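Long-range contacts in ADP-dependent (S)-NAD(P)H-hydrate dehydratase (Enterococcus faecalis, PDB 2R3B), which probably repairs hydrated, damaged NAD(P)H by removing water from the S epimer of NAD(P)HX, using ADP and releasing AMP and phosphate: residues S70-T75 / F244-K249; D113-G118 / K140-I145. One frame throughout, in Å; residues are numbered along the deposited sequence.

Contact 1 (S70-T75 / F244-K249); sequences SGAGLT and FLAQFK
The side chain of Gln247 overlaps the Ser70-Gly71 peptide, its amide lying against the backbone where helix 57-70 ends. NE2 donates to Ser70 O at 2.8 Å with an N-H...O angle of 154°, and it comes from above the carbonyl plane, 51° out of it. Gln247 CG is anti to the carbonyl carbon (chi1 -70°) and the chain runs extended beyond it, which carries the amide over to the opposite backbone; CD passes 3.5 Å from Gly71 O. Both ends of the amide have further partners, NE2 bonding to Gly243 O and OE1 accepting from Arg35 NH2, which supports the modelled orientation of the amide. Gly71, at positive phi, closes helix 57-70 in a Schellman motif.

On the Ser70 side, CB meets the edge of the Phe244 ring near its plane, 4.4 Å from CD1, while OG turns back to Cys67 O of its own helix. One face of the Phe244 ring carries Phe248 CE2 over its centre, 3.7 Å above the plane. Farther along, the methyls of Ala72 and Ala246 touch at 4.4 Å, and both also rest on Val47.

The contact thus joins the end of helix 57-70, just before strand 74-78, to the C-terminal part of helix 233-247, beside strand 46-50. Helices 252-269 and 278-292 pack on Phe244, and Tyr274 of a neighbouring subunit packs against Gln247 and Phe248.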
ATOM      1  N   SER B  70       6.551  -2.320  17.451  1.00 12.78           N
ATOM      2  CA  SER B  70       6.942  -2.256  18.855  1.00 15.79           C
ATOM      3  C   SER B  70       8.206  -3.093  19.145  1.00 15.11           C
ATOM      4  O   SER B  70       8.833  -2.926  20.202  1.00 17.13           O
ATOM      5  CB  SER B  70       5.810  -2.748  19.759  1.00 13.39           C
ATOM      6  OG  SER B  70       5.783  -4.154  19.751  1.00 14.90           O
ATOM      7  N   GLY B  71       8.570  -3.962  18.220  1.00 15.87           N
ATOM      8  CA  GLY B  71       9.755  -4.791  18.365  1.00 14.59           C
ATOM      9  C   GLY B  71       9.548  -6.273  18.620  1.00 16.53           C
ATOM     10  O   GLY B  71      10.517  -6.985  18.859  1.00 16.46           O
ATOM     11  N   ALA B  72       8.319  -6.769  18.595  1.00 13.82           N
ATOM     12  CA  ALA B  72       8.110  -8.204  18.736  1.00 13.66           C
ATOM     13  C   ALA B  72       8.968  -8.987  17.764  1.00 13.43           C
ATOM     14  O   ALA B  72       9.114  -8.629  16.572  1.00 17.71           O
ATOM     15  CB  ALA B  72       6.563  -8.575  18.570  1.00 12.16           C
ATOM     16  N   GLY B  73       9.542 -10.084  18.257  1.00 15.33           N
ATOM     17  CA  GLY B  73      10.493 -10.851  17.448  1.00 14.04           C
ATOM     18  C   GLY B  73       9.828 -11.494  16.255  1.00 16.97           C
ATOM     19  O   GLY B  73      10.313 -11.404  15.123  1.00 18.26           O
ATOM     20  N   LEU B  74       8.691 -12.148  16.532  1.00 14.77           N
ATOM     21  CA  LEU B  74       7.928 -12.857  15.517  1.00 15.81           C
ATOM     22  C   LEU B  74       6.455 -12.653  15.772  1.00 15.10           C
ATOM     23  O   LEU B  74       6.034 -12.727  16.915  1.00 15.38           O
ATOM     24  CB  LEU B  74       8.250 -14.346  15.552  1.00 16.62           C
ATOM     25  CG  LEU B  74       9.593 -14.768  14.943  1.00 26.60           C
ATOM     26  CD1 LEU B  74       9.774 -16.270  15.147  1.00 28.62           C
ATOM     27  CD2 LEU B  74       9.705 -14.411  13.447  1.00 32.79           C
ATOM     28  N   THR B  75       5.689 -12.364  14.726  1.00 13.37           N
ATOM     29  CA  THR B  75       4.261 -12.070  14.875  1.00 13.65           C
ATOM     30  C   THR B  75       3.493 -12.969  13.914  1.00 15.68           C
ATOM     31  O   THR B  75       3.772 -12.975  12.709  1.00 15.02           O
ATOM     32  CB  THR B  75       3.926 -10.571  14.592  1.00 19.42           C
ATOM     33  OG1 THR B  75       4.590  -9.741  15.561  1.00 17.50           O
ATOM     34  CG2 THR B  75       2.424 -10.268  14.679  1.00 16.61           C
ATOM     35  N   PHE B 244       5.175  -5.357  23.826  1.00 12.76           N
ATOM     36  CA  PHE B 244       5.928  -5.079  25.028  1.00 12.06           C
ATOM     37  C   PHE B 244       6.089  -6.319  25.894  1.00 14.53           C
ATOM     38  O   PHE B 244       7.196  -6.618  26.347  1.00 15.31           O
ATOM     39  CB  PHE B 244       5.307  -3.932  25.826  1.00 12.79           C
ATOM     40  CG  PHE B 244       5.864  -2.586  25.469  1.00 12.33           C
ATOM     41  CD1 PHE B 244       5.960  -2.205  24.127  1.00 15.03           C
ATOM     42  CD2 PHE B 244       6.240  -1.684  26.446  1.00 15.46           C
ATOM     43  CE1 PHE B 244       6.494  -0.956  23.775  1.00 12.43           C
ATOM     44  CE2 PHE B 244       6.766  -0.422  26.095  1.00 13.06           C
ATOM     45  CZ  PHE B 244       6.878  -0.056  24.768  1.00 13.87           C
ATOM     46  N   LEU B 245       4.998  -7.043  26.117  1.00 15.33           N
ATOM     47  CA  LEU B 245       5.044  -8.265  26.947  1.00 14.43           C
ATOM     48  C   LEU B 245       5.927  -9.346  26.299  1.00 15.16           C
ATOM     49  O   LEU B 245       6.475 -10.213  26.975  1.00 17.04           O
ATOM     50  CB  LEU B 245       3.648  -8.791  27.224  1.00 15.02           C
ATOM     51  CG  LEU B 245       2.850  -7.944  28.218  1.00 14.77           C
ATOM     52  CD1 LEU B 245       1.400  -8.395  28.241  1.00 14.07           C
ATOM     53  CD2 LEU B 245       3.472  -8.012  29.629  1.00 15.01           C
ATOM     54  N   ALA B 246       6.076  -9.279  24.982  1.00 15.21           N
ATOM     55  CA  ALA B 246       6.907 -10.215  24.241  1.00 15.65           C
ATOM     56  C   ALA B 246       8.394 -10.022  24.512  1.00 18.16           C
ATOM     57  O   ALA B 246       9.138 -10.995  24.493  1.00 17.97           O
ATOM     58  CB  ALA B 246       6.636 -10.115  22.742  1.00 14.63           C
ATOM     59  N   GLN B 247       8.790  -8.784  24.828  1.00 16.01           N
ATOM     60  CA  GLN B 247      10.188  -8.381  24.850  1.00 17.60           C
ATOM     61  C   GLN B 247      10.738  -8.040  26.226  1.00 18.19           C
ATOM     62  O   GLN B 247      11.941  -8.163  26.444  1.00 17.81           O
ATOM     63  CB  GLN B 247      10.332  -7.073  24.082  1.00 19.25           C
ATOM     64  CG  GLN B 247      10.148  -7.130  22.675  1.00 28.56           C
ATOM     65  CD  GLN B 247      10.207  -5.737  22.148  1.00 25.71           C
ATOM     66  OE1 GLN B 247      11.296  -5.188  21.979  1.00 17.52           O
ATOM     67  NE2 GLN B 247       9.040  -5.148  21.889  1.00 15.97           N
ATOM     68  N   PHE B 248       9.888  -7.533  27.116  1.00 15.61           N
ATOM     69  CA  PHE B 248      10.367  -6.870  28.326  1.00 16.26           C
ATOM     70  C   PHE B 248      10.030  -7.694  29.560  1.00 16.33           C
ATOM     71  O   PHE B 248       9.488  -8.787  29.446  1.00 16.59           O
ATOM     72  CB  PHE B 248       9.808  -5.448  28.375  1.00 15.99           C
ATOM     73  CG  PHE B 248      10.238  -4.583  27.218  1.00 14.04           C
ATOM     74  CD1 PHE B 248      11.567  -4.477  26.875  1.00 14.25           C
ATOM     75  CD2 PHE B 248       9.291  -3.855  26.472  1.00 16.13           C
ATOM     76  CE1 PHE B 248      11.968  -3.695  25.817  1.00 13.74           C
ATOM     77  CE2 PHE B 248       9.682  -3.069  25.399  1.00 15.14           C
ATOM     78  CZ  PHE B 248      10.988  -2.972  25.067  1.00 17.31           C
ATOM     79  N   LYS B 249      10.363  -7.193  30.737  1.00 17.32           N
ATOM     80  CA  LYS B 249      10.213  -7.979  31.945  1.00 20.35           C
ATOM     81  C   LYS B 249       8.755  -8.320  32.193  1.00 19.84           C
ATOM     82  O   LYS B 249       7.860  -7.538  31.899  1.00 20.64           O
ATOM     83  CB  LYS B 249      10.809  -7.241  33.153  1.00 20.98           C
ATOM     84  CG  LYS B 249      12.334  -7.124  33.025  1.00 29.17           C
ATOM     85  CD  LYS B 249      13.060  -6.746  34.347  1.00 30.85           C
TER

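Contact 2 (D113-G118 / K140-I145); sequences DVILIG and KQQWLI
The indole of Trp143 has Asp113 O at its edge, near the ring plane, and Val114 CG2 obliquely placed beside it; Lys166 adds a cation-pi contact, and Pro250 also packs on this side chain. The flat amide of Gln142 sits across the tip of Ile115, whose CD1 is 3.7 Å from OE1. That amide is held by backbone groups, NE2 giving to Val109 O and Ala112 O and OE1 accepting from Gln139 N, so its polar atoms are satisfied although it is buried.

From this end two parallel strands run side by side, strand 114-117 and the 143-145 part of strand 143-147, the axes of these short segments 4.7 Å apart. The ladder starts with a longer bond, Trp143 N to Asp113 O at 3.2 Å, and Asp113 O also accepts from a water that bridges to Gln141 O. It tightens to 2.7 Å at Ile145 N to Ile115 O; the next bond, Ile117 N to Ile145 O, is nearly straight at 176°, and the pairing continues to Asp147.

Val114, Leu116, Trp143 and Ile145 share one face, where Leu116 CD1 meets Ile145 CG2 at 3.6 Å and Val114 CG1 touches Ile145 CD1; helix 233-247 lies over it. On the other, Leu144 CG is anti to the backbone N (chi1 173°), which brings CD1 to 3.6 Å from Ile115 CG2 and also near Ile117 CG2, beneath Val134 and Leu135 of helix 125-137.

Strand 114-117, helix 125-137 and strand 143-147 form a beta-alpha-beta crossover in the central sheet of this ribokinase-like fold. Leu116 lies about 7 Å, side chain to side chain, from Asp235, a predicted (6S)-NADPHX-binding residue.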
ATOM      1  N   ASP B 113       4.540 -16.872  23.033  1.00 17.00           N
ATOM      2  CA  ASP B 113       4.852 -16.306  24.339  1.00 14.59           C
ATOM      3  C   ASP B 113       3.729 -15.390  24.831  1.00 15.91           C
ATOM      4  O   ASP B 113       3.511 -15.280  26.018  1.00 14.36           O
ATOM      5  CB  ASP B 113       6.178 -15.529  24.256  1.00 20.07           C
ATOM      6  CG  ASP B 113       7.333 -16.414  23.924  1.00 20.68           C
ATOM      7  OD1 ASP B 113       7.553 -17.371  24.690  1.00 21.92           O
ATOM      8  OD2 ASP B 113       8.039 -16.207  22.913  1.00 19.77           O
ATOM      9  N   VAL B 114       3.052 -14.728  23.898  1.00 13.59           N
ATOM     10  CA  VAL B 114       1.977 -13.734  24.139  1.00 12.89           C
ATOM     11  C   VAL B 114       0.884 -13.987  23.123  1.00 13.06           C
ATOM     12  O   VAL B 114       1.162 -14.165  21.932  1.00 14.30           O
ATOM     13  CB  VAL B 114       2.517 -12.278  23.961  1.00  9.58           C
ATOM     14  CG1 VAL B 114       1.411 -11.225  24.314  1.00 12.20           C
ATOM     15  CG2 VAL B 114       3.794 -12.084  24.813  1.00 14.30           C
ATOM     16  N   ILE B 115      -0.351 -14.038  23.609  1.00 14.04           N
ATOM     17  CA  ILE B 115      -1.542 -14.153  22.803  1.00 13.10           C
ATOM     18  C   ILE B 115      -2.418 -12.929  23.050  1.00 13.72           C
ATOM     19  O   ILE B 115      -2.769 -12.645  24.197  1.00 14.47           O
ATOM     20  CB  ILE B 115      -2.361 -15.388  23.238  1.00 13.98           C
ATOM     21  CG1 ILE B 115      -1.503 -16.666  23.140  1.00 14.69           C
ATOM     22  CG2 ILE B 115      -3.689 -15.483  22.465  1.00 14.32           C
ATOM     23  CD1 ILE B 115      -2.106 -17.788  23.959  1.00 14.44           C
ATOM     24  N   LEU B 116      -2.804 -12.245  21.970  1.00 11.57           N
ATOM     25  CA  LEU B 116      -3.812 -11.204  21.997  1.00 11.59           C
ATOM     26  C   LEU B 116      -5.017 -11.730  21.251  1.00 11.95           C
ATOM     27  O   LEU B 116      -4.906 -12.177  20.082  1.00 14.82           O
ATOM     28  CB  LEU B 116      -3.305  -9.928  21.311  1.00 13.24           C
ATOM     29  CG  LEU B 116      -4.355  -8.867  20.981  1.00 15.39           C
ATOM     30  CD1 LEU B 116      -4.976  -8.294  22.286  1.00 13.01           C
ATOM     31  CD2 LEU B 116      -3.795  -7.744  20.118  1.00 14.77           C
ATOM     32  N   ILE B 117      -6.163 -11.712  21.919  1.00 13.36           N
ATOM     33  CA  ILE B 117      -7.411 -12.083  21.285  1.00 13.44           C
ATOM     34  C   ILE B 117      -8.457 -10.980  21.436  1.00 14.13           C
ATOM     35  O   ILE B 117      -8.683 -10.449  22.541  1.00 13.89           O
ATOM     36  CB  ILE B 117      -7.945 -13.451  21.800  1.00 13.01           C
ATOM     37  CG1 ILE B 117      -9.190 -13.884  20.977  1.00 15.32           C
ATOM     38  CG2 ILE B 117      -8.185 -13.406  23.328  1.00 13.94           C
ATOM     39  CD1 ILE B 117      -9.496 -15.391  21.070  1.00 16.52           C
ATOM     40  N   GLY B 118      -9.051 -10.587  20.309  1.00 13.15           N
ATOM     41  CA  GLY B 118     -10.226  -9.726  20.357  1.00 14.45           C
ATOM     42  C   GLY B 118     -10.417  -8.603  19.356  1.00 14.49           C
ATOM     43  O   GLY B 118     -11.572  -8.287  19.045  1.00 15.71           O
ATOM     44  N   LYS B 140       0.305 -21.731  31.446  1.00 26.10           N
ATOM     45  CA  LYS B 140       0.524 -20.864  32.585  1.00 28.47           C
ATOM     46  C   LYS B 140       1.514 -19.759  32.276  1.00 27.93           C
ATOM     47  O   LYS B 140       1.330 -18.629  32.715  1.00 30.44           O
ATOM     48  CB  LYS B 140       1.020 -21.680  33.778  1.00 29.56           C
ATOM     49  CG  LYS B 140       1.012 -20.913  35.078  1.00 34.37           C
ATOM     50  CD  LYS B 140       1.448 -21.815  36.231  1.00 44.31           C
ATOM     51  CE  LYS B 140       1.721 -21.015  37.505  1.00 45.76           C
ATOM     52  NZ  LYS B 140       0.465 -20.420  38.083  1.00 47.68           N
ATOM     53  N   GLN B 141       2.561 -20.081  31.537  1.00 26.54           N
ATOM     54  CA  GLN B 141       3.618 -19.112  31.274  1.00 26.85           C
ATOM     55  C   GLN B 141       3.315 -18.071  30.177  1.00 23.90           C
ATOM     56  O   GLN B 141       4.095 -17.142  29.968  1.00 24.03           O
ATOM     57  CB  GLN B 141       4.927 -19.806  30.939  1.00 27.39           C
ATOM     58  CG  GLN B 141       5.067 -20.349  29.508  1.00 29.33           C
ATOM     59  CD  GLN B 141       4.232 -21.564  29.229  1.00 29.63           C
ATOM     60  OE1 GLN B 141       3.676 -22.179  30.147  1.00 33.99           O
ATOM     61  NE2 GLN B 141       4.126 -21.928  27.944  1.00 35.68           N
ATOM     62  N   GLN B 142       2.219 -18.255  29.465  1.00 20.87           N
ATOM     63  CA  GLN B 142       1.862 -17.376  28.359  1.00 16.96           C
ATOM     64  C   GLN B 142       1.051 -16.175  28.854  1.00 16.75           C
ATOM     65  O   GLN B 142       0.093 -16.319  29.604  1.00 20.24           O
ATOM     66  CB  GLN B 142       0.993 -18.130  27.352  1.00 15.90           C
ATOM     67  CG  GLN B 142       1.679 -19.232  26.606  1.00 17.01           C
ATOM     68  CD  GLN B 142       0.731 -19.941  25.694  1.00 18.37           C
ATOM     69  OE1 GLN B 142      -0.390 -20.311  26.102  1.00 16.44           O
ATOM     70  NE2 GLN B 142       1.170 -20.168  24.442  1.00 15.29           N
ATOM     71  N   TRP B 143       1.389 -14.986  28.368  1.00 14.92           N
ATOM     72  CA  TRP B 143       0.534 -13.828  28.558  1.00 14.39           C
ATOM     73  C   TRP B 143      -0.658 -13.949  27.624  1.00 15.57           C
ATOM     74  O   TRP B 143      -0.502 -14.310  26.460  1.00 15.43           O
ATOM     75  CB  TRP B 143       1.308 -12.554  28.240  1.00 16.12           C
ATOM     76  CG  TRP B 143       2.367 -12.215  29.234  1.00 16.25           C
ATOM     77  CD1 TRP B 143       3.693 -12.432  29.126  1.00 21.91           C
ATOM     78  CD2 TRP B 143       2.162 -11.556  30.474  1.00 18.21           C
ATOM     79  NE1 TRP B 143       4.335 -11.967  30.237  1.00 23.14           N
ATOM     80  CE2 TRP B 143       3.416 -11.399  31.071  1.00 21.65           C
ATOM     81  CE3 TRP B 143       1.036 -11.038  31.112  1.00 18.32           C
ATOM     82  CZ2 TRP B 143       3.582 -10.771  32.292  1.00 21.25           C
ATOM     83  CZ3 TRP B 143       1.200 -10.415  32.334  1.00 22.88           C
ATOM     84  CH2 TRP B 143       2.455 -10.286  32.904  1.00 19.58           C
ATOM     85  N   LEU B 144      -1.844 -13.623  28.123  1.00 13.05           N
ATOM     86  CA  LEU B 144      -3.064 -13.674  27.348  1.00 14.32           C
ATOM     87  C   LEU B 144      -3.781 -12.341  27.524  1.00 16.08           C
ATOM     88  O   LEU B 144      -4.244 -12.041  28.632  1.00 16.79           O
ATOM     89  CB  LEU B 144      -3.966 -14.819  27.826  1.00 13.43           C
ATOM     90  CG  LEU B 144      -5.368 -14.924  27.228  1.00 17.23           C
ATOM     91  CD1 LEU B 144      -5.307 -15.003  25.696  1.00 17.77           C
ATOM     92  CD2 LEU B 144      -6.144 -16.126  27.773  1.00 16.74           C
ATOM     93  N   ILE B 145      -3.897 -11.562  26.449  1.00 13.65           N
ATOM     94  CA  ILE B 145      -4.575 -10.260  26.476  1.00 14.17           C
ATOM     95  C   ILE B 145      -5.939 -10.438  25.835  1.00 16.48           C
ATOM     96  O   ILE B 145      -6.042 -10.911  24.708  1.00 14.32           O
ATOM     97  CB  ILE B 145      -3.784  -9.203  25.721  1.00 14.78           C
ATOM     98  CG1 ILE B 145      -2.339  -9.160  26.227  1.00 15.14           C
ATOM     99  CG2 ILE B 145      -4.508  -7.826  25.811  1.00 14.70           C
ATOM    100  CD1 ILE B 145      -1.380  -8.587  25.184  1.00 12.23           C
TER
HETATM  101  O   HOH W   1       5.366 -15.545  28.051  1.00 27.09           O

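The two contacts lie in the same ribokinase-like domain, their centres about 12 Å apart. Along the chain, contact 2 is nested inside the loop closed by contact 1: 113-118 and 140-145 both fall between 70-75 and 244-249. Helix 233-247 is the physical link, with Leu245 packing on Trp143 and Ile145, and the backbone at Leu245 and Ala246 lying against Val114. Both reach the same sheet, in which strand 46-50 stands between strands 74-78 and 114-117. Contact 2 is thus a local pairing of neighbouring strands, whereas contact 1 brings together distant parts of the sequence at the end of a helix that packs on one face of that sheet.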